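PDB 6JMB: ofchtiv-allosamidin from Ostrinia furnacalis, which probably hydrolyses the beta-1,4 linkages of chitin as a group IV insect chitinase of glycoside hydrolase family 18, caught here with the inhibitor allosamidin. Local coordinates for residues Y187-Y193 with K242-P248; V165-E169 with A229-W233; T192-H196 with Y224-V230; A172-V178 with Y232-C238. All coordinates share one frame; numbering follows the deposited sequence.

How the contacts relate
Contact 1 lies deepest, joining two parallel barrel strands mainly through backbone hydrogen bonds, and its loop end reaches the bound allosamizoline. Contacts 2, 3 and 4 all use helix 226-235, which lies between those two strands in the chain. Contact 3 shares Thr192 and Tyr193 with contact 1 and joins the start of the helix to the loop carrying Asp194. Contact 2 shares Tyr232 and Trp233 with contact 4: Trp233 offers its indole N-H to loop carbonyls in one and its ring face to Val178 in the other. Contacts 3 and 4 have no direct hydrogen bond between their segments; each relies on apolar packing and one bridging water, contact 4 being farthest out and partly buried.

Contact 1: residues Y187-Y193 with K242-P248; sequences YIGVMTY and KLVMGVP. With AMI (allosamizoline), chain C.
Tyr187 lays CB and the near part of its ring beside the CG2 methyl of Val244, with CD1 3.7 Å from that carbon. The two belong to neighbouring parallel strands of the (beta/alpha)8 TIM barrel, 187-190 and 243-248. Four backbone bonds join them, among them Ile188 N to Lys242 O, 2.7 Å long and nearly straight at 173°. On the other face of the sheet from Val244, Val190 CG2 meets Leu243 CD2 at 3.8 Å. These branched aliphatic residues suit strands covered on both faces. Glycine suits position 246, because a CB there would collide with Val190 O and the ring of Tyr193. That ring is set alongside the end of the second strand by a chi1 of 38°, with CG between the backbone N and the carbonyl carbon, and its CB rests 3.9 Å from Pro248 CB. Beyond the strand, Met191 SD comes within 3.4 Å of C7 of allosamizoline, while Tyr193 OH gives a weak hydrogen bond of 3.5 Å to its O7. Gly246 O is gripped twice: Thr192 OG1 donates to it over 2.6 Å, tilted 20° from the carbonyl plane, and a water that also donates to Thr192 O lies 2.8 Å from it.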
# COMPACT_ATOMS: atom_id res chain seq x y z
N TYR A 187 13.94 -2.30 -4.21
CA TYR A 187 12.77 -3.03 -4.67
C TYR A 187 11.67 -2.05 -5.01
O TYR A 187 11.71 -0.87 -4.63
CB TYR A 187 12.27 -4.08 -3.66
CG TYR A 187 11.93 -3.53 -2.29
CD1 TYR A 187 10.74 -2.84 -2.07
CD2 TYR A 187 12.81 -3.70 -1.22
CE1 TYR A 187 10.43 -2.35 -0.81
CE2 TYR A 187 12.51 -3.20 0.04
CZ TYR A 187 11.32 -2.52 0.23
OH TYR A 187 11.03 -2.02 1.48
N ILE A 188 10.69 -2.56 -5.75
CA ILE A 188 9.50 -1.82 -6.15
C ILE A 188 8.30 -2.43 -5.43
O ILE A 188 8.01 -3.62 -5.59
CB ILE A 188 9.30 -1.90 -7.67
CG1 ILE A 188 10.43 -1.19 -8.41
CG2 ILE A 188 7.97 -1.29 -8.06
CD1 ILE A 188 10.32 -1.27 -9.91
N GLY A 189 7.62 -1.62 -4.63
CA GLY A 189 6.38 -2.05 -4.01
C GLY A 189 5.21 -1.75 -4.91
O GLY A 189 4.81 -0.59 -5.03
N VAL A 190 4.67 -2.76 -5.58
CA VAL A 190 3.57 -2.54 -6.52
C VAL A 190 2.26 -2.52 -5.73
O VAL A 190 1.95 -3.46 -4.99
CB VAL A 190 3.54 -3.62 -7.61
CG1 VAL A 190 2.48 -3.30 -8.64
CG2 VAL A 190 4.91 -3.74 -8.27
N MET A 191 1.50 -1.44 -5.88
CA MET A 191 0.29 -1.23 -5.07
C MET A 191 -0.89 -1.95 -5.72
O MET A 191 -1.81 -1.35 -6.29
CB MET A 191 0.02 0.26 -4.88
CG MET A 191 1.07 0.94 -4.02
SD MET A 191 0.64 2.65 -3.61
CE MET A 191 1.02 3.48 -5.15
N THR A 192 -0.87 -3.28 -5.58
CA THR A 192 -1.86 -4.18 -6.17
C THR A 192 -3.14 -4.24 -5.33
O THR A 192 -3.54 -5.27 -4.79
CB THR A 192 -1.25 -5.55 -6.44
OG1 THR A 192 -0.31 -5.88 -5.40
CG2 THR A 192 -0.52 -5.56 -7.78
N TYR A 193 -3.79 -3.08 -5.23
CA TYR A 193 -5.06 -2.90 -4.55
C TYR A 193 -5.63 -1.58 -5.05
O TYR A 193 -5.07 -0.95 -5.94
CB TYR A 193 -4.91 -2.97 -3.02
CG TYR A 193 -3.65 -2.32 -2.49
CD1 TYR A 193 -3.50 -0.94 -2.49
CD2 TYR A 193 -2.61 -3.09 -2.00
CE1 TYR A 193 -2.34 -0.35 -2.00
CE2 TYR A 193 -1.46 -2.51 -1.50
CZ TYR A 193 -1.33 -1.14 -1.52
OH TYR A 193 -0.18 -0.56 -1.04
N LYS A 242 13.03 -7.89 -7.45
CA LYS A 242 12.74 -6.52 -7.05
C LYS A 242 11.25 -6.20 -7.03
O LYS A 242 10.89 -5.05 -6.75
CB LYS A 242 13.46 -5.51 -7.96
CG LYS A 242 14.96 -5.45 -7.71
CD LYS A 242 15.59 -4.26 -8.42
CE LYS A 242 17.06 -4.15 -8.06
NZ LYS A 242 17.67 -2.96 -8.70
N LEU A 243 10.39 -7.18 -7.29
CA LEU A 243 8.95 -6.95 -7.33
C LEU A 243 8.36 -7.44 -6.01
O LEU A 243 8.35 -8.64 -5.73
CB LEU A 243 8.32 -7.69 -8.51
CG LEU A 243 6.95 -7.18 -8.99
CD1 LEU A 243 6.60 -7.82 -10.32
CD2 LEU A 243 5.82 -7.43 -8.00
N VAL A 244 7.86 -6.50 -5.22
CA VAL A 244 7.22 -6.80 -3.95
C VAL A 244 5.73 -6.52 -4.12
O VAL A 244 5.34 -5.40 -4.47
CB VAL A 244 7.82 -5.97 -2.80
CG1 VAL A 244 7.18 -6.34 -1.48
CG2 VAL A 244 9.33 -6.19 -2.74
N MET A 245 4.91 -7.54 -3.91
CA MET A 245 3.50 -7.48 -4.28
C MET A 245 2.67 -6.91 -3.13
O MET A 245 2.68 -7.47 -2.03
CB MET A 245 3.00 -8.87 -4.65
CG MET A 245 1.65 -8.84 -5.34
SD MET A 245 0.99 -10.49 -5.63
CE MET A 245 0.16 -10.78 -4.07
N GLY A 246 1.96 -5.83 -3.40
CA GLY A 246 1.14 -5.22 -2.37
C GLY A 246 -0.13 -6.01 -2.08
O GLY A 246 -0.72 -6.63 -2.97
N VAL A 247 -0.53 -5.98 -0.81
CA VAL A 247 -1.83 -6.52 -0.38
C VAL A 247 -2.47 -5.53 0.58
O VAL A 247 -1.79 -4.78 1.29
CB VAL A 247 -1.69 -7.89 0.32
CG1 VAL A 247 -1.07 -8.92 -0.63
CG2 VAL A 247 -0.86 -7.77 1.60
N PRO A 248 -3.81 -5.50 0.61
CA PRO A 248 -4.51 -4.54 1.47
C PRO A 248 -4.98 -5.15 2.79
O PRO A 248 -5.49 -6.27 2.81
CB PRO A 248 -5.71 -4.14 0.62
CG PRO A 248 -6.05 -5.43 -0.12
CD PRO A 248 -4.73 -6.16 -0.34
C1 AMI C . -1.70 3.75 -0.74
C2 AMI C . -1.01 5.17 -0.68
C3 AMI C . -1.58 5.79 0.50
C4 AMI C . -3.04 5.19 0.60
C5 AMI C . -2.77 3.78 0.38
C6 AMI C . -4.06 2.95 0.00
C7 AMI C . 0.48 3.57 -0.38
C8 AMI C . 3.01 3.74 -0.22
C9 AMI C . 1.88 1.46 -0.02
N2 AMI C . 0.27 4.94 -0.58
N7 AMI C . 1.79 2.93 -0.21
O3 AMI C . -1.54 7.21 0.39
O4 AMI C . -3.66 5.32 1.87
O6 AMI C . -4.67 3.57 -1.11
O7 AMI C . -0.66 2.82 -0.37
O HOH W 1 -3.19 -7.76 -3.51

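Contact 2: residues V165-E169 with A229-W233; sequences VSAVE and AVQYW
The indole nitrogen NE1 of Trp233 reaches two successive carbonyls of the loop after strand 160-165. The main bond runs to Ala167 O, 2.9 Å away and close to the indole plane, although the N-H points somewhat aside at 131°. Ser166 O, 3.3 Å from NE1, takes a weaker share. Tryptophan suits the place because it brings a hydrogen-bond donor to these loop carbonyls on a large apolar ring. One face of that ring receives Val165, whose CG2 stands 3.4 Å from Trp233 CZ2, off toward the rim. With chi1 near -80°, the indole leaves the helix beside its own backbone N and swings toward the loop. A leucine in place of Trp233 would probably leave Ala167 O without this donor and open a gap beneath Val165. One turn earlier, the small Ala229 lets helix and loop come close: its CB lies 3.4 Å from Ala167 O and 3.7 Å from Ala167 CB. At the exposed end of the contact Glu169 stretches its extended chain across one face of Tyr232. Its CG makes a CH-pi contact 3.9 Å from the ring centroid, and its carboxylate is nearly parallel to the ring, the planes 19° apart. Val168 is the N-cap of helix 169-175. The contact thus fits helix 226-235 against the loop linking strand 160-165 to that helix, with Trp233 also resting on Ile188 and Val190 of the adjacent strand 187-190.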
# COMPACT_ATOMS: atom_id res chain seq x y z
N VAL A 165 4.47 2.08 -6.35
CA VAL A 165 4.03 2.42 -7.70
C VAL A 165 2.60 1.94 -7.95
O VAL A 165 2.13 0.97 -7.35
CB VAL A 165 4.96 1.84 -8.78
CG1 VAL A 165 6.37 2.40 -8.64
CG2 VAL A 165 4.97 0.32 -8.70
N SER A 166 1.93 2.63 -8.87
CA SER A 166 0.63 2.16 -9.34
C SER A 166 0.78 0.83 -10.07
O SER A 166 1.85 0.50 -10.61
CB SER A 166 -0.01 3.19 -10.26
OG SER A 166 0.82 3.46 -11.37
N ALA A 167 -0.30 0.04 -10.07
CA ALA A 167 -0.20 -1.38 -10.37
C ALA A 167 -0.49 -1.74 -11.83
O ALA A 167 0.37 -2.32 -12.50
CB ALA A 167 -1.11 -2.18 -9.44
N VAL A 168 -1.68 -1.43 -12.31
CA VAL A 168 -2.10 -1.97 -13.61
C VAL A 168 -1.41 -1.23 -14.74
O VAL A 168 -1.01 -0.07 -14.61
CB VAL A 168 -3.63 -1.96 -13.77
CG1 VAL A 168 -4.31 -2.76 -12.66
CG2 VAL A 168 -4.18 -0.54 -13.83
N GLU A 169 -1.29 -1.91 -15.88
CA GLU A 169 -0.62 -1.36 -17.04
C GLU A 169 -1.12 0.03 -17.42
O GLU A 169 -0.33 0.94 -17.68
CB GLU A 169 -0.74 -2.32 -18.22
CG GLU A 169 -0.02 -1.82 -19.45
CD GLU A 169 0.02 -2.86 -20.55
OE1 GLU A 169 -0.50 -3.98 -20.34
OE2 GLU A 169 0.57 -2.56 -21.63
N ALA A 229 -1.51 -6.95 -13.16
CA ALA A 229 -0.53 -5.95 -12.76
C ALA A 229 0.84 -6.57 -12.55
O ALA A 229 1.85 -6.04 -13.03
CB ALA A 229 -1.00 -5.25 -11.48
N VAL A 230 0.90 -7.69 -11.83
CA VAL A 230 2.19 -8.34 -11.59
C VAL A 230 2.82 -8.76 -12.91
O VAL A 230 4.02 -8.54 -13.14
CB VAL A 230 2.02 -9.53 -10.63
CG1 VAL A 230 3.29 -10.39 -10.62
CG2 VAL A 230 1.71 -9.02 -9.22
N GLN A 231 2.03 -9.38 -13.79
CA GLN A 231 2.58 -9.81 -15.06
C GLN A 231 3.02 -8.63 -15.92
O GLN A 231 4.01 -8.74 -16.65
CB GLN A 231 1.60 -10.73 -15.79
CG GLN A 231 1.29 -12.02 -15.03
CD GLN A 231 2.53 -12.80 -14.65
OE1 GLN A 231 3.41 -13.04 -15.48
NE2 GLN A 231 2.62 -13.18 -13.37
N TYR A 232 2.31 -7.49 -15.83
CA TYR A 232 2.78 -6.31 -16.54
C TYR A 232 4.17 -5.89 -16.05
O TYR A 232 5.09 -5.68 -16.86
CB TYR A 232 1.81 -5.13 -16.42
CG TYR A 232 2.50 -3.89 -16.95
CD1 TYR A 232 2.73 -3.75 -18.32
CD2 TYR A 232 3.03 -2.93 -16.10
CE1 TYR A 232 3.42 -2.66 -18.82
CE2 TYR A 232 3.72 -1.84 -16.59
CZ TYR A 232 3.92 -1.72 -17.95
OH TYR A 232 4.61 -0.64 -18.44
N TRP A 233 4.33 -5.75 -14.74
CA TRP A 233 5.60 -5.27 -14.20
C TRP A 233 6.74 -6.22 -14.52
O TRP A 233 7.84 -5.79 -14.88
CB TRP A 233 5.48 -4.96 -12.70
CG TRP A 233 4.83 -3.63 -12.48
CD1 TRP A 233 3.49 -3.37 -12.41
CD2 TRP A 233 5.49 -2.36 -12.37
NE1 TRP A 233 3.27 -2.02 -12.24
CE2 TRP A 233 4.48 -1.38 -12.21
CE3 TRP A 233 6.83 -1.96 -12.37
CZ2 TRP A 233 4.78 -0.03 -12.07
CZ3 TRP A 233 7.12 -0.62 -12.23
CH2 TRP A 233 6.10 0.33 -12.07

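Contact 3: residues T192-H196 with Y224-V230; sequences TYDMH and YNVNNAV. With AMI (allosamizoline), chain C.
The rings of His196 and Tyr224 lie near parallel, 26° apart, but are slid so far, with centroids 5.9 Å from each other, that they barely overlap. Met195 O approaches the edge of the tyrosine ring, 3.5 Å from Tyr224 CD2. At the histidine edge, in the ring plane, a water is hydrogen-bonded 2.7 Å from His196 NE2 and also donates to Tyr224 O; ND1 is engaged by Asp200. Met195 turns the other way, bent at chi2 (-78°), so that its sulfur lies along the backbone of Tyr224 and Asn225, SD 3.9 Å from Tyr224 CB. An unbranched, flexible thioether suits the place because it can bend this way and still bring CE to Ala229. An alanine here is likely to leave a gap where SD and CE now cover the 224-225 backbone and Ala229. The CG2 methyl of Thr192 meets the same Ala229, 3.7 Å from its CB. Asn225 N-caps helix 226-235, its OD1 accepting from Asn228 N at 2.9 Å. No direct hydrogen bond joins the segments: apolar packing and a water hold helix to loop, while Asp194 OD2 accepts from O6 of allosamizoline over 2.7 Å and OD1 is held by a salt bridge to Arg252 and a hydrogen bond from Tyr250.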
# COMPACT_ATOMS: atom_id res chain seq x y z
N THR A 192 -0.87 -3.28 -5.58
CA THR A 192 -1.86 -4.18 -6.17
C THR A 192 -3.14 -4.24 -5.33
O THR A 192 -3.54 -5.27 -4.79
CB THR A 192 -1.25 -5.55 -6.44
OG1 THR A 192 -0.31 -5.88 -5.40
CG2 THR A 192 -0.52 -5.56 -7.78
N TYR A 193 -3.79 -3.08 -5.23
CA TYR A 193 -5.06 -2.90 -4.55
C TYR A 193 -5.63 -1.58 -5.05
O TYR A 193 -5.07 -0.95 -5.94
CB TYR A 193 -4.91 -2.97 -3.02
CG TYR A 193 -3.65 -2.32 -2.49
CD1 TYR A 193 -3.50 -0.94 -2.49
CD2 TYR A 193 -2.61 -3.09 -2.00
CE1 TYR A 193 -2.34 -0.35 -2.00
CE2 TYR A 193 -1.46 -2.51 -1.50
CZ TYR A 193 -1.33 -1.14 -1.52
OH TYR A 193 -0.18 -0.56 -1.04
N ASP A 194 -6.77 -1.17 -4.48
CA ASP A 194 -7.53 -0.04 -5.03
C ASP A 194 -7.89 -0.28 -6.50
O ASP A 194 -8.03 0.67 -7.28
CB ASP A 194 -6.81 1.30 -4.86
CG ASP A 194 -6.43 1.57 -3.43
OD1 ASP A 194 -7.24 1.28 -2.54
OD2 ASP A 194 -5.31 2.07 -3.20
N MET A 195 -8.03 -1.55 -6.86
CA MET A 195 -8.37 -1.89 -8.24
C MET A 195 -9.75 -1.38 -8.59
O MET A 195 -9.99 -0.94 -9.73
CB MET A 195 -8.31 -3.41 -8.40
CG MET A 195 -6.92 -3.98 -8.19
SD MET A 195 -5.91 -3.72 -9.65
CE MET A 195 -4.31 -4.29 -9.08
N HIS A 196 -10.66 -1.45 -7.62
CA HIS A 196 -12.01 -0.91 -7.72
C HIS A 196 -12.37 -0.32 -6.37
O HIS A 196 -11.79 -0.66 -5.34
CB HIS A 196 -12.99 -2.02 -8.11
CG HIS A 196 -12.67 -2.64 -9.43
ND1 HIS A 196 -12.86 -1.97 -10.62
CD2 HIS A 196 -12.09 -3.82 -9.75
CE1 HIS A 196 -12.45 -2.73 -11.62
NE2 HIS A 196 -11.98 -3.85 -11.12
N TYR A 224 -8.58 -4.78 -14.31
CA TYR A 224 -7.79 -4.33 -13.16
C TYR A 224 -7.76 -5.45 -12.13
O TYR A 224 -8.68 -5.58 -11.31
CB TYR A 224 -8.39 -3.07 -12.56
CG TYR A 224 -8.44 -1.85 -13.47
CD1 TYR A 224 -7.71 -1.79 -14.65
CD2 TYR A 224 -9.22 -0.76 -13.12
CE1 TYR A 224 -7.77 -0.66 -15.47
CE2 TYR A 224 -9.28 0.37 -13.93
CZ TYR A 224 -8.55 0.40 -15.10
OH TYR A 224 -8.62 1.52 -15.90
N ASN A 225 -6.71 -6.27 -12.16
CA ASN A 225 -6.55 -7.30 -11.15
C ASN A 225 -5.07 -7.52 -10.86
O ASN A 225 -4.18 -7.03 -11.57
CB ASN A 225 -7.33 -8.58 -11.49
CG ASN A 225 -6.94 -9.19 -12.83
OD1 ASN A 225 -5.76 -9.44 -13.09
ND2 ASN A 225 -7.93 -9.45 -13.68
N VAL A 226 -4.81 -8.24 -9.76
CA VAL A 226 -3.44 -8.40 -9.27
C VAL A 226 -2.58 -9.14 -10.28
O VAL A 226 -1.44 -8.76 -10.55
CB VAL A 226 -3.46 -9.12 -7.90
CG1 VAL A 226 -2.04 -9.42 -7.44
CG2 VAL A 226 -4.21 -8.28 -6.87
N ASN A 227 -3.11 -10.23 -10.86
CA ASN A 227 -2.34 -11.00 -11.82
C ASN A 227 -1.93 -10.15 -13.02
O ASN A 227 -0.77 -10.19 -13.46
CB ASN A 227 -3.14 -12.23 -12.25
CG ASN A 227 -2.46 -13.01 -13.36
OD1 ASN A 227 -1.35 -13.52 -13.21
ND2 ASN A 227 -3.15 -13.12 -14.49
N ASN A 228 -2.86 -9.37 -13.57
CA ASN A 228 -2.51 -8.54 -14.72
C ASN A 228 -1.43 -7.53 -14.36
O ASN A 228 -0.51 -7.30 -15.15
CB ASN A 228 -3.75 -7.84 -15.27
CG ASN A 228 -4.62 -8.75 -16.10
OD1 ASN A 228 -4.17 -9.79 -16.60
ND2 ASN A 228 -5.88 -8.38 -16.26
N ALA A 229 -1.51 -6.95 -13.16
CA ALA A 229 -0.53 -5.95 -12.76
C ALA A 229 0.84 -6.57 -12.55
O ALA A 229 1.85 -6.04 -13.03
CB ALA A 229 -1.00 -5.25 -11.48
N VAL A 230 0.90 -7.69 -11.83
CA VAL A 230 2.19 -8.34 -11.59
C VAL A 230 2.82 -8.76 -12.91
O VAL A 230 4.02 -8.54 -13.14
CB VAL A 230 2.02 -9.53 -10.63
CG1 VAL A 230 3.29 -10.39 -10.62
CG2 VAL A 230 1.71 -9.02 -9.22
C1 AMI C . -1.70 3.75 -0.74
C2 AMI C . -1.01 5.17 -0.68
C3 AMI C . -1.58 5.79 0.50
C4 AMI C . -3.04 5.19 0.60
C5 AMI C . -2.77 3.78 0.38
C6 AMI C . -4.06 2.95 0.00
C7 AMI C . 0.48 3.57 -0.38
C8 AMI C . 3.01 3.74 -0.22
C9 AMI C . 1.88 1.46 -0.02
N2 AMI C . 0.27 4.94 -0.58
N7 AMI C . 1.79 2.93 -0.21
O3 AMI C . -1.54 7.21 0.39
O4 AMI C . -3.66 5.32 1.87
O6 AMI C . -4.67 3.57 -1.11
O7 AMI C . -0.66 2.82 -0.37
O HOH W 2 -11.07 -5.87 -12.61

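Contact 4: residues A172-V178 with Y232-C238; sequences AVQSYDV and YWLSAGC
Tyr232 reaches across to helix 169-175, where its CE2 lies 3.6 Å from Ala172 CB and its OH beside the CG1 methyl of Val173. The hydroxyl is hydrogen-bonded at 2.7 Å to a water that donates to Tyr176 O; a tyrosine suits the place, its ring packing on apolar groups and its hydroxyl meeting water. Trp233 follows with its broad ring: Val178 CG2 makes a CH-pi contact with the six-membered ring, 4.1 Å from the centroid, on the face opposite Val165. A chi1 of 175° sends Val178 CG1 away from its own backbone N, and both methyls then bear on the indole. Tyr176 CD2 meets the indole edge at CH2, 3.6 Å away, the two rings inclined at 53°. Ser235 turns its hydroxyl back to Tyr232 O, which also accepts from Ala236 N. Ala236 is small enough to let Val178 CG2 within 3.9 Å of its CB. Gly237 takes a positive phi of 118°, where a side chain would jam against the preceding carbonyl, and Cys238 N bonds back to Trp233 O at 3.0 Å. Cys238 CB then touches Val178 CG1. Here a Schellman motif ends helix 226-235, an outer helix of a TIM barrel, packed against its neighbours through Tyr232 and Trp233.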
# COMPACT_ATOMS: atom_id res chain seq x y z
N ALA A 172 0.39 2.39 -15.00
CA ALA A 172 1.84 2.40 -14.95
C ALA A 172 2.44 3.10 -16.17
O ALA A 172 3.44 3.82 -16.04
CB ALA A 172 2.38 0.97 -14.82
N VAL A 173 1.86 2.90 -17.35
CA VAL A 173 2.44 3.49 -18.55
C VAL A 173 2.33 5.01 -18.55
O VAL A 173 3.05 5.68 -19.30
CB VAL A 173 1.87 2.90 -19.86
CG1 VAL A 173 2.09 1.40 -19.91
CG2 VAL A 173 0.40 3.27 -20.00
N GLN A 174 1.43 5.57 -17.75
CA GLN A 174 1.33 7.02 -17.64
C GLN A 174 2.46 7.63 -16.83
O GLN A 174 2.74 8.82 -16.99
CB GLN A 174 0.01 7.42 -17.00
CG GLN A 174 -1.21 7.01 -17.79
CD GLN A 174 -2.50 7.40 -17.09
OE1 GLN A 174 -2.74 8.58 -16.83
NE2 GLN A 174 -3.31 6.40 -16.77
N SER A 175 3.12 6.85 -15.97
CA SER A 175 3.99 7.42 -14.95
C SER A 175 5.44 6.97 -15.01
O SER A 175 6.30 7.71 -14.53
CB SER A 175 3.47 7.08 -13.54
OG SER A 175 2.22 7.70 -13.28
N TYR A 176 5.74 5.77 -15.53
CA TYR A 176 7.02 5.15 -15.25
C TYR A 176 7.68 4.59 -16.50
O TYR A 176 7.02 4.01 -17.36
CB TYR A 176 6.89 3.98 -14.27
CG TYR A 176 6.03 4.26 -13.07
CD1 TYR A 176 6.43 5.19 -12.11
CD2 TYR A 176 4.83 3.61 -12.88
CE1 TYR A 176 5.64 5.45 -10.99
CE2 TYR A 176 4.03 3.86 -11.78
CZ TYR A 176 4.44 4.78 -10.84
OH TYR A 176 3.64 5.03 -9.75
N ASP A 177 9.00 4.72 -16.54
CA ASP A 177 9.82 3.86 -17.37
C ASP A 177 10.34 2.75 -16.47
O ASP A 177 11.19 2.98 -15.61
CB ASP A 177 10.98 4.65 -17.97
CG ASP A 177 11.89 3.78 -18.77
OD1 ASP A 177 11.52 3.47 -19.92
OD2 ASP A 177 12.93 3.37 -18.24
N VAL A 178 9.78 1.54 -16.64
CA VAL A 178 10.02 0.47 -15.66
C VAL A 178 11.49 0.10 -15.51
O VAL A 178 11.96 0.00 -14.37
CB VAL A 178 9.09 -0.73 -15.94
CG1 VAL A 178 9.42 -1.89 -15.01
CG2 VAL A 178 7.63 -0.32 -15.79
N TYR A 232 2.31 -7.49 -15.83
CA TYR A 232 2.78 -6.31 -16.54
C TYR A 232 4.17 -5.89 -16.05
O TYR A 232 5.09 -5.68 -16.86
CB TYR A 232 1.81 -5.13 -16.42
CG TYR A 232 2.50 -3.89 -16.95
CD1 TYR A 232 2.73 -3.75 -18.32
CD2 TYR A 232 3.03 -2.93 -16.10
CE1 TYR A 232 3.42 -2.66 -18.82
CE2 TYR A 232 3.72 -1.84 -16.59
CZ TYR A 232 3.92 -1.72 -17.95
OH TYR A 232 4.61 -0.64 -18.44
N TRP A 233 4.33 -5.75 -14.74
CA TRP A 233 5.60 -5.27 -14.20
C TRP A 233 6.74 -6.22 -14.52
O TRP A 233 7.84 -5.79 -14.88
CB TRP A 233 5.48 -4.96 -12.70
CG TRP A 233 4.83 -3.63 -12.48
CD1 TRP A 233 3.49 -3.37 -12.41
CD2 TRP A 233 5.49 -2.36 -12.37
NE1 TRP A 233 3.27 -2.02 -12.24
CE2 TRP A 233 4.48 -1.38 -12.21
CE3 TRP A 233 6.83 -1.96 -12.37
CZ2 TRP A 233 4.78 -0.03 -12.07
CZ3 TRP A 233 7.12 -0.62 -12.23
CH2 TRP A 233 6.10 0.33 -12.07
N LEU A 234 6.49 -7.53 -14.44
CA LEU A 234 7.52 -8.50 -14.83
C LEU A 234 7.85 -8.36 -16.31
O LEU A 234 9.03 -8.33 -16.69
CB LEU A 234 7.04 -9.92 -14.52
CG LEU A 234 6.90 -10.30 -13.05
CD1 LEU A 234 6.23 -11.67 -12.92
CD2 LEU A 234 8.25 -10.30 -12.36
N SER A 235 6.83 -8.24 -17.15
CA SER A 235 7.06 -8.19 -18.59
C SER A 235 7.73 -6.89 -19.02
O SER A 235 8.39 -6.86 -20.07
CB SER A 235 5.74 -8.37 -19.34
OG SER A 235 4.95 -7.19 -19.29
N ALA A 236 7.58 -5.82 -18.25
CA ALA A 236 8.13 -4.52 -18.59
C ALA A 236 9.54 -4.31 -18.05
O ALA A 236 10.12 -3.24 -18.28
CB ALA A 236 7.20 -3.40 -18.10
N GLY A 237 10.10 -5.28 -17.34
CA GLY A 237 11.50 -5.20 -16.96
C GLY A 237 11.81 -5.15 -15.48
O GLY A 237 12.97 -4.98 -15.11
N CYS A 238 10.81 -5.30 -14.62
CA CYS A 238 11.10 -5.41 -13.20
C CYS A 238 11.48 -6.85 -12.88
O CYS A 238 10.63 -7.74 -13.02
CB CYS A 238 9.89 -5.02 -12.36
SG CYS A 238 10.27 -4.98 -10.59
O HOH W 3 5.66 1.86 -18.50